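Local coordinates for PAN2-PAN3 deadenylation complex catalytic subunit pan2 (Neurospora crassa, PDB 4CZW), which shortens mRNA poly(A) tails as the exonuclease subunit of the Pan2-Pan3 complex, here as its probably inactive ubiquitin-protease-like domain plus the nuclease domain, at residues A[54-59]-A[342-347]; A[206-211]-A[228-233]; A[269-274]-A[388-393]. All coordinates share one frame; numbering follows the deposited sequence.

Contact 1 of 3, residues A[54-59]-A[342-347]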
loop_
_atom_site.group_PDB
_atom_site.type_symbol
_atom_site.label_atom_id
_atom_site.label_comp_id
_atom_site.label_asym_id
_atom_site.label_seq_id
_atom_site.Cartn_x
_atom_site.Cartn_y
_atom_site.Cartn_z
ATOM N N LEU A 54 -4.459 -4.948 0.466
ATOM C CA LEU A 54 -3.262 -4.240 0.028
ATOM C C LEU A 54 -2.260 -5.191 -0.620
ATOM O O LEU A 54 -1.604 -4.840 -1.601
ATOM C CB LEU A 54 -2.611 -3.509 1.205
ATOM C CG LEU A 54 -3.405 -2.351 1.814
ATOM C CD1 LEU A 54 -2.690 -1.788 3.031
ATOM C CD2 LEU A 54 -3.644 -1.261 0.779
ATOM N N GLN A 55 -2.151 -6.396 -0.067
ATOM C CA GLN A 55 -1.252 -7.410 -0.607
ATOM C C GLN A 55 -1.695 -7.847 -1.996
ATOM O O GLN A 55 -0.897 -7.882 -2.932
ATOM C CB GLN A 55 -1.185 -8.626 0.322
ATOM C CG GLN A 55 -0.543 -8.361 1.676
ATOM C CD GLN A 55 0.972 -8.297 1.613
ATOM O OE1 GLN A 55 1.564 -8.321 0.534
ATOM N NE2 GLN A 55 1.608 -8.220 2.776
ATOM N N VAL A 56 -2.977 -8.180 -2.119
ATOM C CA VAL A 56 -3.544 -8.644 -3.379
ATOM C C VAL A 56 -3.399 -7.589 -4.477
ATOM O O VAL A 56 -3.056 -7.908 -5.615
ATOM C CB VAL A 56 -5.031 -9.018 -3.215
ATOM C CG1 VAL A 56 -5.647 -9.356 -4.555
ATOM C CG2 VAL A 56 -5.180 -10.189 -2.257
HETATM N N MSE A 57 -3.647 -6.333 -4.122
HETATM C CA MSE A 57 -3.514 -5.231 -5.069
HETATM C C MSE A 57 -2.060 -5.001 -5.471
HETATM O O MSE A 57 -1.774 -4.657 -6.617
HETATM C CB MSE A 57 -4.097 -3.944 -4.481
HETATM C CG MSE A 57 -5.603 -3.965 -4.286
HETATM SE SE MSE A 57 -6.270 -2.281 -3.568
HETATM C CE MSE A 57 -5.730 -1.103 -5.023
ATOM N N HIS A 58 -1.147 -5.190 -4.522
ATOM C CA HIS A 58 0.274 -4.943 -4.756
ATOM C C HIS A 58 0.861 -5.886 -5.800
ATOM O O HIS A 58 1.701 -5.486 -6.607
ATOM C CB HIS A 58 1.063 -5.070 -3.452
ATOM C CG HIS A 58 2.547 -5.021 -3.641
ATOM N ND1 HIS A 58 3.348 -6.136 -3.535
ATOM C CD2 HIS A 58 3.374 -3.991 -3.943
ATOM C CE1 HIS A 58 4.606 -5.796 -3.756
ATOM N NE2 HIS A 58 4.648 -4.499 -4.006
ATOM N N TYR A 59 0.420 -7.139 -5.779
ATOM C CA TYR A 59 0.916 -8.128 -6.727
ATOM C C TYR A 59 0.033 -8.185 -7.967
ATOM O O TYR A 59 0.069 -9.151 -8.729
ATOM C CB TYR A 59 1.015 -9.501 -6.064
ATOM C CG TYR A 59 2.082 -9.560 -4.993
ATOM C CD1 TYR A 59 3.415 -9.766 -5.328
ATOM C CD2 TYR A 59 1.761 -9.393 -3.654
ATOM C CE1 TYR A 59 4.396 -9.813 -4.356
ATOM C CE2 TYR A 59 2.737 -9.439 -2.674
ATOM C CZ TYR A 59 4.052 -9.650 -3.031
ATOM O OH TYR A 59 5.026 -9.696 -2.061
ATOM N N LEU A 342 -8.867 -11.494 8.281
ATOM C CA LEU A 342 -8.597 -11.729 6.868
ATOM C C LEU A 342 -7.144 -12.085 6.571
ATOM O O LEU A 342 -6.220 -11.561 7.192
ATOM C CB LEU A 342 -8.997 -10.498 6.056
ATOM C CG LEU A 342 -10.386 -9.945 6.371
ATOM C CD1 LEU A 342 -10.635 -8.650 5.619
ATOM C CD2 LEU A 342 -11.461 -10.970 6.047
ATOM N N VAL A 343 -6.958 -12.984 5.611
ATOM C CA VAL A 343 -5.634 -13.305 5.094
ATOM C C VAL A 343 -5.650 -13.156 3.578
ATOM O O VAL A 343 -6.705 -12.930 2.984
ATOM C CB VAL A 343 -5.191 -14.732 5.469
ATOM C CG1 VAL A 343 -5.193 -14.911 6.982
ATOM C CG2 VAL A 343 -6.090 -15.761 4.799
ATOM N N ALA A 344 -4.485 -13.278 2.953
ATOM C CA ALA A 344 -4.395 -13.146 1.505
ATOM C C ALA A 344 -3.589 -14.283 0.889
ATOM O O ALA A 344 -2.440 -14.517 1.264
ATOM C CB ALA A 344 -3.783 -11.803 1.135
ATOM N N THR A 345 -4.205 -14.992 -0.050
ATOM C CA THR A 345 -3.517 -16.026 -0.810
ATOM C C THR A 345 -3.248 -15.510 -2.217
ATOM O O THR A 345 -4.166 -15.383 -3.027
ATOM C CB THR A 345 -4.330 -17.329 -0.874
ATOM O OG1 THR A 345 -5.625 -17.061 -1.426
ATOM C CG2 THR A 345 -4.493 -17.921 0.518
ATOM N N VAL A 346 -1.985 -15.208 -2.501
ATOM C CA VAL A 346 -1.617 -14.528 -3.738
ATOM C C VAL A 346 -0.545 -15.278 -4.526
ATOM O O VAL A 346 0.415 -15.794 -3.954
ATOM C CB VAL A 346 -1.108 -13.096 -3.445
ATOM C CG1 VAL A 346 -0.724 -12.381 -4.730
ATOM C CG2 VAL A 346 -2.157 -12.302 -2.682
ATOM N N ASN A 347 -0.722 -15.343 -5.844
ATOM C CA ASN A 347 0.317 -15.843 -6.735
ATOM C C ASN A 347 1.275 -14.709 -7.091
ATOM O O ASN A 347 0.983 -13.888 -7.959
ATOM C CB ASN A 347 -0.301 -16.444 -8.000
ATOM C CG ASN A 347 0.686 -17.281 -8.799
ATOM O OD1 ASN A 347 1.880 -16.986 -8.846
ATOM N ND2 ASN A 347 0.186 -18.336 -9.431
#
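The phenol ring of Tyr59, just past the end of helix 51-58, meets Val346 of strand 339-347 obliquely, the CG1 methyl lying 4.0 Å from ring atom CD2. One face of the ring carries the imidazole of His58, with ND1 3.4 Å above the plane and over the ring centre. The relation is not mutual: Tyr59 CE2 sits in the plane of the His58 ring, at its edge, so the two rings stand nearly perpendicular. At the tyrosine's own edge, in plane, lies the carboxamide oxygen of Gln55, OE1 being 3.6 Å from Tyr59 CE2. A bend at chi2 (-78°) turns the Gln55 amide forward along the helix, toward this edge, and NE2 makes a weak hydrogen bond to Pro39 O. The Tyr59 ring also meets that of Phe364, on the strand next to 339-347.

Across the interface the evidence is of apolar packing. Val346 uses both branches: CG1, anti to the backbone N (chi1 -180°), touches Tyr59 CB at 3.6 Å, whereas CG2 meets Val56 CG2 at 3.7 Å. That same Val56 methyl also reaches Ala344 CB, 4.0 Å away, and Gln55 CB lies 4.2 Å from the alanine methyl. Ala344 and Val346 point toward the helix while Thr345 points away, the alternation expected of one face of a strand.

All five touching residues are buried. The short helix and strand segments run nearly parallel, 15° apart, with axes 8.4 Å from each other. This is helix-on-sheet packing within the ubiquitin-specific-protease-like domain, predicted to be inactive as a protease; by its place in the sequence, helix 51-58 probably corresponds to the helix at whose N-terminal end active relatives carry the catalytic cysteine, here seated on the large mixed sheet.

Contact 2 of 3, residues A[206-211]-A[228-233]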
loop_
_atom_site.group_PDB
_atom_site.type_symbol
_atom_site.label_atom_id
_atom_site.label_comp_id
_atom_site.label_asym_id
_atom_site.label_seq_id
_atom_site.Cartn_x
_atom_site.Cartn_y
_atom_site.Cartn_z
ATOM N N ASN A 206 -17.373 -5.476 -9.328
ATOM C CA ASN A 206 -18.554 -6.291 -9.586
ATOM C C ASN A 206 -18.847 -7.279 -8.462
ATOM O O ASN A 206 -17.965 -7.622 -7.674
ATOM C CB ASN A 206 -18.398 -7.043 -10.906
ATOM C CG ASN A 206 -18.504 -6.131 -12.111
ATOM O OD1 ASN A 206 -17.497 -5.670 -12.648
ATOM N ND2 ASN A 206 -19.731 -5.861 -12.539
ATOM N N LYS A 207 -20.096 -7.728 -8.393
ATOM C CA LYS A 207 -20.522 -8.678 -7.372
ATOM C C LYS A 207 -21.008 -9.976 -8.006
ATOM O O LYS A 207 -21.743 -9.954 -8.992
ATOM C CB LYS A 207 -21.630 -8.076 -6.506
ATOM C CG LYS A 207 -21.267 -6.760 -5.840
ATOM C CD LYS A 207 -22.432 -6.222 -5.026
ATOM C CE LYS A 207 -22.093 -4.887 -4.382
ATOM N NZ LYS A 207 -23.233 -4.353 -3.587
ATOM N N LEU A 208 -20.597 -11.104 -7.437
ATOM C CA LEU A 208 -21.021 -12.407 -7.937
ATOM C C LEU A 208 -22.502 -12.638 -7.657
ATOM O O LEU A 208 -23.062 -12.069 -6.721
ATOM C CB LEU A 208 -20.183 -13.525 -7.313
ATOM C CG LEU A 208 -18.688 -13.524 -7.641
ATOM C CD1 LEU A 208 -18.018 -14.776 -7.095
ATOM C CD2 LEU A 208 -18.462 -13.399 -9.139
ATOM N N CYS A 209 -23.131 -13.475 -8.474
ATOM C CA CYS A 209 -24.553 -13.769 -8.327
ATOM C C CYS A 209 -24.816 -15.269 -8.439
ATOM O O CYS A 209 -24.325 -15.926 -9.357
ATOM C CB CYS A 209 -25.366 -13.007 -9.373
ATOM S SG CYS A 209 -27.156 -13.202 -9.217
ATOM N N TYR A 210 -25.596 -15.802 -7.504
ATOM C CA TYR A 210 -25.859 -17.236 -7.450
ATOM C C TYR A 210 -27.322 -17.559 -7.742
ATOM O O TYR A 210 -28.215 -16.791 -7.383
ATOM C CB TYR A 210 -25.461 -17.794 -6.081
ATOM C CG TYR A 210 -24.048 -17.447 -5.671
ATOM C CD1 TYR A 210 -22.970 -18.206 -6.109
ATOM C CD2 TYR A 210 -23.791 -16.358 -4.848
ATOM C CE1 TYR A 210 -21.676 -17.890 -5.738
ATOM C CE2 TYR A 210 -22.502 -16.036 -4.472
ATOM C CZ TYR A 210 -21.448 -16.805 -4.919
ATOM O OH TYR A 210 -20.162 -16.486 -4.545
ATOM N N PRO A 211 -27.572 -18.703 -8.398
ATOM C CA PRO A 211 -28.933 -19.144 -8.725
ATOM C C PRO A 211 -29.681 -19.701 -7.516
ATOM O O PRO A 211 -29.187 -19.604 -6.391
ATOM C CB PRO A 211 -28.701 -20.238 -9.767
ATOM C CG PRO A 211 -27.368 -20.797 -9.415
ATOM C CD PRO A 211 -26.554 -19.629 -8.930
ATOM N N SER A 228 -17.674 -19.524 -14.017
ATOM C CA SER A 228 -17.898 -18.730 -15.219
ATOM C C SER A 228 -19.354 -18.283 -15.316
ATOM O O SER A 228 -19.644 -17.168 -15.749
ATOM C CB SER A 228 -17.505 -19.526 -16.467
ATOM O OG SER A 228 -16.131 -19.868 -16.441
ATOM N N GLN A 229 -20.262 -19.162 -14.903
ATOM C CA GLN A 229 -21.689 -18.857 -14.911
ATOM C C GLN A 229 -22.045 -17.843 -13.829
ATOM O O GLN A 229 -22.886 -16.968 -14.038
ATOM C CB GLN A 229 -22.506 -20.136 -14.725
ATOM C CG GLN A 229 -22.419 -21.106 -15.892
ATOM C CD GLN A 229 -22.987 -22.472 -15.558
ATOM O OE1 GLN A 229 -23.202 -22.798 -14.390
ATOM N NE2 GLN A 229 -23.232 -23.278 -16.584
ATOM N N VAL A 230 -21.404 -17.969 -12.672
ATOM C CA VAL A 230 -21.637 -17.056 -11.558
ATOM C C VAL A 230 -21.106 -15.662 -11.889
ATOM O O VAL A 230 -21.735 -14.653 -11.566
ATOM C CB VAL A 230 -20.982 -17.577 -10.260
ATOM C CG1 VAL A 230 -21.072 -16.541 -9.153
ATOM C CG2 VAL A 230 -21.637 -18.880 -9.828
ATOM N N LEU A 231 -19.951 -15.617 -12.545
ATOM C CA LEU A 231 -19.362 -14.355 -12.979
ATOM C C LEU A 231 -20.243 -13.664 -14.016
ATOM O O LEU A 231 -20.477 -12.457 -13.940
ATOM C CB LEU A 231 -17.961 -14.586 -13.549
ATOM C CG LEU A 231 -17.274 -13.369 -14.171
ATOM C CD1 LEU A 231 -17.162 -12.239 -13.161
ATOM C CD2 LEU A 231 -15.904 -13.745 -14.709
ATOM N N LYS A 232 -20.724 -14.438 -14.983
ATOM C CA LYS A 232 -21.597 -13.919 -16.031
ATOM C C LYS A 232 -22.890 -13.356 -15.450
ATOM O O LYS A 232 -23.360 -12.296 -15.864
ATOM C CB LYS A 232 -21.914 -15.013 -17.053
ATOM C CG LYS A 232 -23.001 -14.637 -18.046
ATOM C CD LYS A 232 -23.271 -15.762 -19.030
ATOM C CE LYS A 232 -24.418 -15.411 -19.963
ATOM N NZ LYS A 232 -24.169 -14.141 -20.700
ATOM N N ALA A 233 -23.456 -14.073 -14.485
ATOM C CA ALA A 233 -24.698 -13.656 -13.845
ATOM C C ALA A 233 -24.504 -12.375 -13.040
ATOM O O ALA A 233 -25.429 -11.577 -12.895
ATOM C CB ALA A 233 -25.230 -14.766 -12.955
#
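Leu208 overlaps Val230 of helix 227-235, its CB 3.6 Å from Val230 CG1 and the two side chains crossing at about a right angle. Further along the leucine, CD2 passes the helix backbone at Leu231 CA, 4.1 Å away. Val230 is the hub of the contact: with CG1 anti to the backbone N (chi1 173°), that methyl also meets Tyr210 CE1 at 3.7 Å, obliquely to the ring. The segment thus runs across one side of the helix, as the loop that continues strand 206-207, an edge strand of the large mixed sheet of the ubiquitin-specific-protease-like fold. Cut back to an alanine here, the Leu208 side chain keeps CB but loses CG and both methyls, which would probably open a gap beside Leu231 and leave Trp282 and Phe227, which also touch Leu208, without part of their packing. Tyr210 points away from the helix at its CB, yet the CD1-CE1 side of its ring comes back to the Val230 methyls; the hydroxyl is hydrogen-bonded to atoms beyond the two segments, Trp282 NE1 and Thr271 O. Nearer the surface, Cys209 lays its backbone O against Val230 CG1 and its CB 4.0 Å from Ala233 CB, one turn along the helix from Val230.

Contact 3 of 3, residues A[269-274]-A[388-393]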
loop_
_atom_site.group_PDB
_atom_site.type_symbol
_atom_site.label_atom_id
_atom_site.label_comp_id
_atom_site.label_asym_id
_atom_site.label_seq_id
_atom_site.Cartn_x
_atom_site.Cartn_y
_atom_site.Cartn_z
ATOM N N LEU A 269 -13.635 -8.702 -7.902
ATOM C CA LEU A 269 -14.911 -9.386 -7.721
ATOM C C LEU A 269 -15.249 -9.636 -6.253
ATOM O O LEU A 269 -14.435 -10.166 -5.499
ATOM C CB LEU A 269 -14.902 -10.718 -8.475
ATOM C CG LEU A 269 -14.664 -10.660 -9.984
ATOM C CD1 LEU A 269 -14.556 -12.062 -10.563
ATOM C CD2 LEU A 269 -15.771 -9.875 -10.671
ATOM N N CYS A 270 -16.460 -9.253 -5.859
ATOM C CA CYS A 270 -16.968 -9.563 -4.527
ATOM C C CYS A 270 -17.817 -10.828 -4.577
ATOM O O CYS A 270 -18.747 -10.929 -5.376
ATOM C CB CYS A 270 -17.783 -8.395 -3.968
ATOM S SG CYS A 270 -16.802 -6.941 -3.538
ATOM N N THR A 271 -17.491 -11.790 -3.721
ATOM C CA THR A 271 -18.137 -13.098 -3.751
ATOM C C THR A 271 -19.589 -13.055 -3.284
ATOM O O THR A 271 -20.424 -13.814 -3.777
ATOM C CB THR A 271 -17.371 -14.116 -2.886
ATOM O OG1 THR A 271 -17.255 -13.616 -1.549
ATOM C CG2 THR A 271 -15.981 -14.357 -3.455
ATOM N N GLU A 272 -19.875 -12.169 -2.332
ATOM C CA GLU A 272 -21.223 -12.003 -1.784
ATOM C C GLU A 272 -21.793 -13.310 -1.236
ATOM O O GLU A 272 -22.954 -13.640 -1.477
ATOM C CB GLU A 272 -22.166 -11.426 -2.844
ATOM C CG GLU A 272 -21.723 -10.086 -3.407
ATOM C CD GLU A 272 -21.611 -9.014 -2.341
ATOM O OE1 GLU A 272 -22.631 -8.355 -2.050
ATOM O OE2 GLU A 272 -20.503 -8.829 -1.796
ATOM N N ILE A 273 -20.970 -14.048 -0.499
ATOM C CA ILE A 273 -21.403 -15.292 0.127
ATOM C C ILE A 273 -22.268 -15.006 1.352
ATOM O O ILE A 273 -21.799 -14.416 2.325
ATOM C CB ILE A 273 -20.202 -16.159 0.544
ATOM C CG1 ILE A 273 -19.338 -16.492 -0.674
ATOM C CG2 ILE A 273 -20.676 -17.428 1.232
ATOM C CD1 ILE A 273 -18.069 -17.243 -0.336
ATOM N N THR A 274 -23.528 -15.427 1.303
ATOM C CA THR A 274 -24.472 -15.116 2.372
ATOM C C THR A 274 -25.117 -16.357 2.984
ATOM O O THR A 274 -25.356 -16.406 4.191
ATOM C CB THR A 274 -25.593 -14.182 1.870
ATOM O OG1 THR A 274 -26.234 -14.772 0.732
ATOM C CG2 THR A 274 -25.025 -12.828 1.479
ATOM N N VAL A 388 -13.586 -13.706 -0.054
ATOM C CA VAL A 388 -14.379 -12.486 0.021
ATOM C C VAL A 388 -14.198 -11.642 -1.235
ATOM O O VAL A 388 -15.171 -11.260 -1.885
ATOM C CB VAL A 388 -14.007 -11.647 1.256
ATOM C CG1 VAL A 388 -14.829 -10.370 1.298
ATOM C CG2 VAL A 388 -14.211 -12.456 2.524
ATOM N N VAL A 389 -12.944 -11.354 -1.570
ATOM C CA VAL A 389 -12.627 -10.596 -2.774
ATOM C C VAL A 389 -11.705 -11.402 -3.683
ATOM O O VAL A 389 -10.686 -11.930 -3.237
ATOM C CB VAL A 389 -11.962 -9.245 -2.439
ATOM C CG1 VAL A 389 -11.726 -8.440 -3.710
ATOM C CG2 VAL A 389 -12.816 -8.459 -1.458
ATOM N N VAL A 390 -12.072 -11.500 -4.956
ATOM C CA VAL A 390 -11.275 -12.231 -5.934
ATOM C C VAL A 390 -10.739 -11.275 -6.996
ATOM O O VAL A 390 -11.493 -10.482 -7.560
ATOM C CB VAL A 390 -12.095 -13.349 -6.604
ATOM C CG1 VAL A 390 -11.261 -14.071 -7.645
ATOM C CG2 VAL A 390 -12.604 -14.327 -5.558
HETATM N N MSE A 391 -9.440 -11.353 -7.267
HETATM C CA MSE A 391 -8.794 -10.401 -8.166
HETATM C C MSE A 391 -8.264 -11.045 -9.443
HETATM O O MSE A 391 -7.399 -11.919 -9.401
HETATM C CB MSE A 391 -7.647 -9.694 -7.443
HETATM C CG MSE A 391 -7.034 -8.539 -8.218
HETATM SE SE MSE A 391 -8.165 -6.949 -8.221
HETATM C CE MSE A 391 -8.111 -6.530 -6.316
ATOM N N PHE A 392 -8.790 -10.597 -10.580
ATOM C CA PHE A 392 -8.286 -11.013 -11.883
ATOM C C PHE A 392 -7.676 -9.827 -12.620
ATOM O O PHE A 392 -8.091 -8.684 -12.425
ATOM C CB PHE A 392 -9.400 -11.624 -12.736
ATOM C CG PHE A 392 -9.778 -13.023 -12.343
ATOM C CD1 PHE A 392 -9.098 -14.112 -12.864
ATOM C CD2 PHE A 392 -10.827 -13.250 -11.469
ATOM C CE1 PHE A 392 -9.449 -15.401 -12.510
ATOM C CE2 PHE A 392 -11.184 -14.538 -11.113
ATOM C CZ PHE A 392 -10.493 -15.613 -11.632
ATOM N N GLN A 393 -6.686 -10.103 -13.462
ATOM C CA GLN A 393 -6.177 -9.099 -14.386
ATOM C C GLN A 393 -5.900 -9.768 -15.724
ATOM O O GLN A 393 -5.745 -10.988 -15.791
ATOM C CB GLN A 393 -4.912 -8.425 -13.846
ATOM C CG GLN A 393 -3.622 -9.174 -14.136
ATOM C CD GLN A 393 -2.403 -8.272 -14.081
ATOM O OE1 GLN A 393 -2.490 -7.118 -13.663
ATOM N NE2 GLN A 393 -1.261 -8.794 -14.511
#
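Three backbone hydrogen bonds join residues Leu269 to Thr271 with residues Val388 to Val390. Leu269 and Val390 form an antiparallel hydrogen-bonded pair: Val390 N gives a nearly straight bond to Leu269 O (2.8 Å, 170° at the hydrogen), while Leu269 N to Val390 O, also 2.8 Å, is more bent at 140°. One step on, Cys270 and Val389 make a non-hydrogen-bonded pair, and a CA-H...O contact links Val389 CA to Leu269 O at 3.3 Å. Beyond the strand's end Thr271 N still reaches Val388 O in a nearly straight bond of 3.0 Å, its donor 27° off the carbonyl plane. The threonine hydroxyl is bonded to Pro387 O; Val388 O also lies near it.

Apolar contacts occupy the face of Leu269 and Val390, where Leu269 CD1 approaches Phe392 CD2 obliquely at 4.0 Å. Thr271 CG2 lies equally far, 4.0 Å, from Val390 CG2. Cys270 and Val389 point to the other face, on which Val389 packs against Thr138 of helix 130-149.

On its other side strand 385-394 pairs with strand 321-334, where Val388 and Val389 both face Val329: a classic beta bulge in the mixed central sheet of the ubiquitin-specific-protease-like fold.

The three contacts reach one large mixed sheet of the protease-like domain. Contact 3 stands between the others: its centre is 13 Å from that of contact 1 and 10 Å from that of contact 2, while contacts 1 and 2 lie 22 Å apart, their nearest atoms about 13 Å away. Contact 1 meets contact 3 by packing, Val56 CG1 being 3.5 Å from CB of selenomethionine Met391. Contact 2 joins it through the sheet, by a probable hydrogen bond from Leu208 N to Cys270 O at 2.8 Å. None adjoins the zinc sites or the predicted catalytic metal site of the nuclease.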